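Local coordinates for protein cadherin-5 (Gallus gallus, PDB 3PPE) that mediates calcium-dependent homophilic adhesion between endothelial cells, this piece being its two outermost extracellular cadherin domains, EC1 and EC2, at residues N150-V155 against A166-E171; N43-V48 against A67-T72. All coordinates share one frame; numbering follows the deposited sequence.

Interaction 1. Residues N150-V155 against A166-E171; sequences NEYFTV and ADLDRE
Leu168 reaches into the fork between two consecutive aromatic side chains, Tyr152 and Phe153, and gives one methyl to each. Leu168 CD2 comes up to the edge of the tyrosine ring, close to the ring plane, 3.8 Å from Tyr152 CD2. The other branch, Leu168 CD1, meets the far end of the phenylalanine ring obliquely, with Phe153 CZ 3.9 Å away. Leu168 CD1 also lies 3.9 Å from Tyr152 O, the carbonyl between the two aromatic residues. A chi1 of -53° turns Leu168 CG toward the aromatic pair, and chi2 of 174° sets the branch with CD1 going to Phe153 and CD2 to Tyr152.

In the next shell, Tyr176 of strand 175-184 brings its ring against both aromatics, edge-to-face in the case of Phe153. Ile161, Ile146 and Ile199 pack round Phe153, while Leu168 also touches Thr163 and Leu201. Just beyond it the loop turns sharply: Glu171 N donates to Asp169 OD2 at 2.9 Å, an Asx turn, although the bond is bent to 133°.

Between the two segments the side-chain contacts are apolar, and small in extent at 128 Å² of buried surface. Phe153 and Leu168 are buried while Tyr152 is partly exposed, so this looks like the margin of the EC2 core, where dispersion and exclusion of water probably help hold the loop against the sandwich, alongside its polar ties to Met116 and Glu115.

Interaction 2. Residues N43-V48 against A67-T72; sequences NTIFKV and AEYELT
Phe46 drives the edge of its ring into the face of Tyr69, a T-shaped aromatic pair with the planes at 73° and the ring centroids 4.9 Å apart. The leading atom is Phe46 CE1, which stands over the middle of the tyrosine ring, 3.5 Å from Tyr69 CG; Phe46 CZ follows beside it, 3.7 Å from Tyr69 CD1. In both residues CG lies anti to the carbonyl carbon (chi1 -61° for Phe46 and -62° for Tyr69), which sends each ring into the space between the strands. The two side chains cross at about a right angle.

Ile45 attends to both rings. Its CG2 branch lies over the centre of one face of Phe46, 3.6 Å above the plane, which helps to fix the tilt of that ring. The longer branch runs out to Tyr69, where Ile45 CD1 is 4.1 Å from Tyr69 OH and approaches the ring obliquely. At the other end of the contact, Leu71 CD2 is a looser neighbour of Phe46 CB, at 4.5 Å. Replacing Tyr69 by an alanine would probably leave the edge of Phe46 without the aromatic face it rests on and open a gap beside Ile45 CD1.

Around this group, Ile55, Ala57 and Ile92 touch Phe46, while Val94 and Leu61 touch Tyr69, whose ring also receives a cation-pi contact from Lys66. Strand 46-49 belongs to one sheet of EC1 and strand 68-77 to the other, so the aromatic pair bridges the interior between them, as expected for the hydrophobic core of the two-sheet, Ig-like beta sandwich of a cadherin domain.

In the fold
Each contact belongs to a different cadherin domain: residues 43-48 with 67-72 to EC1, residues 150-155 with 166-171 to EC2. Their centres are 56 Å apart and their nearest atoms about 29 Å, on opposite sides of the chain's centre, so neither touches the other. Calcium ions bound at the junction of the domains, by residues such as Glu11, Asp99 and Asp132, make the connection rigid, as in cadherins generally. Interaction 2 lies fairly near that junction: the side chain of Tyr69 is about 11 Å from a calcium ion and about 7 Å from that of the ligand Asp62. Interaction 1 lies away from the metal sites.

Interaction 1. Residues N150-V155 against A166-E171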
# COMPACT_ATOMS: atom_id res chain seq x y z
N ASN A 150 47.25 -3.14 -0.14
CA ASN A 150 46.72 -4.13 -1.07
C ASN A 150 47.81 -4.79 -1.94
O ASN A 150 47.58 -5.84 -2.55
CB ASN A 150 45.58 -3.50 -1.91
CG ASN A 150 45.87 -2.07 -2.32
OD1 ASN A 150 45.79 -1.12 -1.51
ND2 ASN A 150 46.26 -1.90 -3.59
N GLU A 151 49.01 -4.22 -1.97
CA GLU A 151 50.18 -4.83 -2.65
C GLU A 151 50.74 -6.04 -1.89
O GLU A 151 51.44 -6.90 -2.48
CB GLU A 151 51.31 -3.81 -2.76
CG GLU A 151 50.92 -2.53 -3.47
CD GLU A 151 50.29 -1.48 -2.53
OE1 GLU A 151 50.04 -1.75 -1.32
OE2 GLU A 151 50.06 -0.35 -3.04
N TYR A 152 50.45 -6.09 -0.58
CA TYR A 152 51.01 -7.07 0.34
C TYR A 152 50.01 -8.17 0.72
O TYR A 152 50.43 -9.33 0.91
CB TYR A 152 51.57 -6.36 1.59
CG TYR A 152 52.64 -5.38 1.19
CD1 TYR A 152 52.38 -4.01 1.15
CD2 TYR A 152 53.90 -5.83 0.76
CE1 TYR A 152 53.33 -3.12 0.74
CE2 TYR A 152 54.87 -4.94 0.36
CZ TYR A 152 54.57 -3.59 0.35
OH TYR A 152 55.50 -2.68 -0.06
N PHE A 153 48.71 -7.80 0.78
CA PHE A 153 47.61 -8.69 1.22
C PHE A 153 46.37 -8.48 0.37
O PHE A 153 46.15 -7.40 -0.12
CB PHE A 153 47.24 -8.45 2.72
CG PHE A 153 48.40 -8.68 3.65
CD1 PHE A 153 49.28 -7.62 3.97
CD2 PHE A 153 48.69 -9.95 4.11
CE1 PHE A 153 50.40 -7.84 4.78
CE2 PHE A 153 49.82 -10.17 4.96
CZ PHE A 153 50.67 -9.11 5.28
N THR A 154 45.59 -9.54 0.18
CA THR A 154 44.30 -9.43 -0.48
C THR A 154 43.21 -9.78 0.52
O THR A 154 43.47 -10.35 1.57
CB THR A 154 44.18 -10.34 -1.74
OG1 THR A 154 44.22 -11.72 -1.37
CG2 THR A 154 45.29 -10.01 -2.80
N VAL A 155 41.97 -9.44 0.20
CA VAL A 155 40.86 -9.85 1.05
C VAL A 155 39.77 -10.44 0.16
O VAL A 155 39.55 -9.94 -0.95
CB VAL A 155 40.32 -8.66 1.87
CG1 VAL A 155 39.76 -7.55 0.94
CG2 VAL A 155 39.20 -9.13 2.82
N ALA A 166 54.62 -13.90 -2.31
CA ALA A 166 55.30 -15.03 -1.65
C ALA A 166 56.62 -14.64 -1.01
O ALA A 166 57.25 -15.48 -0.39
CB ALA A 166 55.55 -16.17 -2.64
N ASP A 167 57.04 -13.38 -1.12
CA ASP A 167 58.36 -12.96 -0.60
C ASP A 167 58.29 -12.05 0.63
O ASP A 167 59.19 -11.22 0.81
CB ASP A 167 59.18 -12.25 -1.71
CG ASP A 167 58.41 -11.08 -2.33
OD1 ASP A 167 58.89 -10.49 -3.34
OD2 ASP A 167 57.31 -10.76 -1.82
N LEU A 168 57.25 -12.15 1.46
CA LEU A 168 57.18 -11.25 2.62
C LEU A 168 58.26 -11.61 3.66
O LEU A 168 58.23 -12.68 4.26
CB LEU A 168 55.79 -11.16 3.26
CG LEU A 168 54.62 -10.81 2.34
CD1 LEU A 168 53.30 -10.90 3.07
CD2 LEU A 168 54.80 -9.44 1.71
N ASP A 169 59.18 -10.68 3.86
CA ASP A 169 60.41 -10.91 4.60
C ASP A 169 60.33 -10.08 5.88
O ASP A 169 60.24 -8.85 5.82
CB ASP A 169 61.58 -10.43 3.73
CG ASP A 169 62.96 -10.82 4.29
OD1 ASP A 169 63.77 -11.41 3.53
OD2 ASP A 169 63.24 -10.56 5.48
N ARG A 170 60.35 -10.77 7.02
CA ARG A 170 60.31 -10.14 8.34
C ARG A 170 61.41 -9.08 8.55
O ARG A 170 61.19 -8.09 9.25
CB ARG A 170 60.37 -11.21 9.45
CG ARG A 170 60.06 -10.66 10.82
CD ARG A 170 60.30 -11.66 11.93
NE ARG A 170 60.67 -10.92 13.14
CZ ARG A 170 59.80 -10.46 14.03
NH1 ARG A 170 58.51 -10.70 13.85
NH2 ARG A 170 60.20 -9.78 15.09
N GLU A 171 62.59 -9.29 7.95
CA GLU A 171 63.69 -8.32 8.02
C GLU A 171 63.28 -7.00 7.37
O GLU A 171 63.48 -5.95 7.94
CB GLU A 171 64.99 -8.85 7.37
CG GLU A 171 65.61 -10.07 8.06
CD GLU A 171 66.95 -10.53 7.43
OE1 GLU A 171 67.02 -10.72 6.18
OE2 GLU A 171 67.94 -10.70 8.19

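Interaction 2. Residues N43-V48 against A67-T72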
# COMPACT_ATOMS: atom_id res chain seq x y z
N ASN A 43 -3.71 1.93 17.56
CA ASN A 43 -4.35 3.16 18.04
C ASN A 43 -3.37 4.28 18.47
O ASN A 43 -3.81 5.35 18.89
CB ASN A 43 -5.41 2.87 19.16
CG ASN A 43 -6.38 1.79 18.75
OD1 ASN A 43 -7.15 1.97 17.80
ND2 ASN A 43 -6.31 0.64 19.41
N THR A 44 -2.07 4.02 18.37
CA THR A 44 -1.03 5.03 18.57
C THR A 44 -0.35 5.25 17.22
O THR A 44 -0.67 6.20 16.49
CB THR A 44 -0.01 4.67 19.69
OG1 THR A 44 0.53 3.37 19.47
CG2 THR A 44 -0.64 4.72 21.10
N ILE A 45 0.52 4.33 16.82
CA ILE A 45 1.12 4.43 15.48
C ILE A 45 0.13 4.10 14.38
O ILE A 45 0.06 4.79 13.36
CB ILE A 45 2.36 3.51 15.37
CG1 ILE A 45 3.41 3.97 16.38
CG2 ILE A 45 2.90 3.43 13.87
CD1 ILE A 45 4.71 3.06 16.46
N PHE A 46 -0.62 3.02 14.58
CA PHE A 46 -1.50 2.50 13.55
C PHE A 46 -2.92 2.83 13.93
O PHE A 46 -3.37 2.49 15.02
CB PHE A 46 -1.30 0.99 13.43
CG PHE A 46 0.10 0.63 13.04
CD1 PHE A 46 0.93 -0.00 13.94
CD2 PHE A 46 0.58 0.95 11.77
CE1 PHE A 46 2.24 -0.32 13.58
CE2 PHE A 46 1.90 0.66 11.41
CZ PHE A 46 2.73 0.03 12.34
N LYS A 47 -3.62 3.51 13.05
CA LYS A 47 -5.01 3.85 13.34
C LYS A 47 -5.89 3.50 12.15
O LYS A 47 -5.50 3.70 10.99
CB LYS A 47 -5.17 5.33 13.69
CG LYS A 47 -4.27 5.83 14.82
CD LYS A 47 -4.46 7.33 15.03
CE LYS A 47 -3.47 7.84 16.05
NZ LYS A 47 -3.88 9.19 16.52
N VAL A 48 -7.09 3.03 12.47
CA VAL A 48 -8.12 2.81 11.47
C VAL A 48 -8.69 4.14 10.98
O VAL A 48 -8.83 5.09 11.74
CB VAL A 48 -9.28 1.92 12.02
CG1 VAL A 48 -10.45 1.86 11.02
CG2 VAL A 48 -8.79 0.51 12.30
N ALA A 67 10.67 -4.59 13.56
CA ALA A 67 10.52 -5.03 12.16
C ALA A 67 9.10 -5.48 11.82
O ALA A 67 8.75 -5.66 10.63
CB ALA A 67 11.52 -6.13 11.88
N GLU A 68 8.29 -5.71 12.84
CA GLU A 68 6.89 -6.11 12.62
C GLU A 68 6.07 -5.91 13.90
O GLU A 68 6.63 -5.76 14.98
CB GLU A 68 6.79 -7.56 12.10
CG GLU A 68 7.19 -8.58 13.11
CD GLU A 68 7.09 -10.02 12.58
OE1 GLU A 68 7.64 -10.29 11.48
OE2 GLU A 68 6.51 -10.87 13.29
N TYR A 69 4.74 -5.87 13.73
CA TYR A 69 3.79 -5.55 14.79
C TYR A 69 2.62 -6.55 14.70
O TYR A 69 2.05 -6.72 13.64
CB TYR A 69 3.22 -4.13 14.63
CG TYR A 69 4.25 -3.01 14.71
CD1 TYR A 69 5.03 -2.65 13.60
CD2 TYR A 69 4.44 -2.31 15.90
CE1 TYR A 69 6.01 -1.60 13.70
CE2 TYR A 69 5.37 -1.28 15.99
CZ TYR A 69 6.15 -0.93 14.89
OH TYR A 69 7.09 0.10 15.01
N GLU A 70 2.31 -7.19 15.82
CA GLU A 70 1.22 -8.15 15.97
C GLU A 70 -0.04 -7.41 16.44
O GLU A 70 -0.05 -6.79 17.50
CB GLU A 70 1.62 -9.25 16.99
CG GLU A 70 2.92 -9.97 16.58
CD GLU A 70 3.20 -11.28 17.32
OE1 GLU A 70 2.91 -11.34 18.53
OE2 GLU A 70 3.72 -12.25 16.67
N LEU A 71 -1.08 -7.45 15.62
CA LEU A 71 -2.32 -6.80 16.00
C LEU A 71 -3.50 -7.76 15.87
O LEU A 71 -3.37 -8.85 15.31
CB LEU A 71 -2.56 -5.55 15.14
CG LEU A 71 -1.78 -4.24 15.42
CD1 LEU A 71 -0.33 -4.30 14.90
CD2 LEU A 71 -2.50 -3.14 14.69
N THR A 72 -4.66 -7.35 16.40
CA THR A 72 -5.87 -8.15 16.30
C THR A 72 -6.99 -7.24 15.85
O THR A 72 -7.14 -6.14 16.38
CB THR A 72 -6.23 -8.84 17.64
OG1 THR A 72 -5.16 -9.71 18.00
CG2 THR A 72 -7.49 -9.70 17.49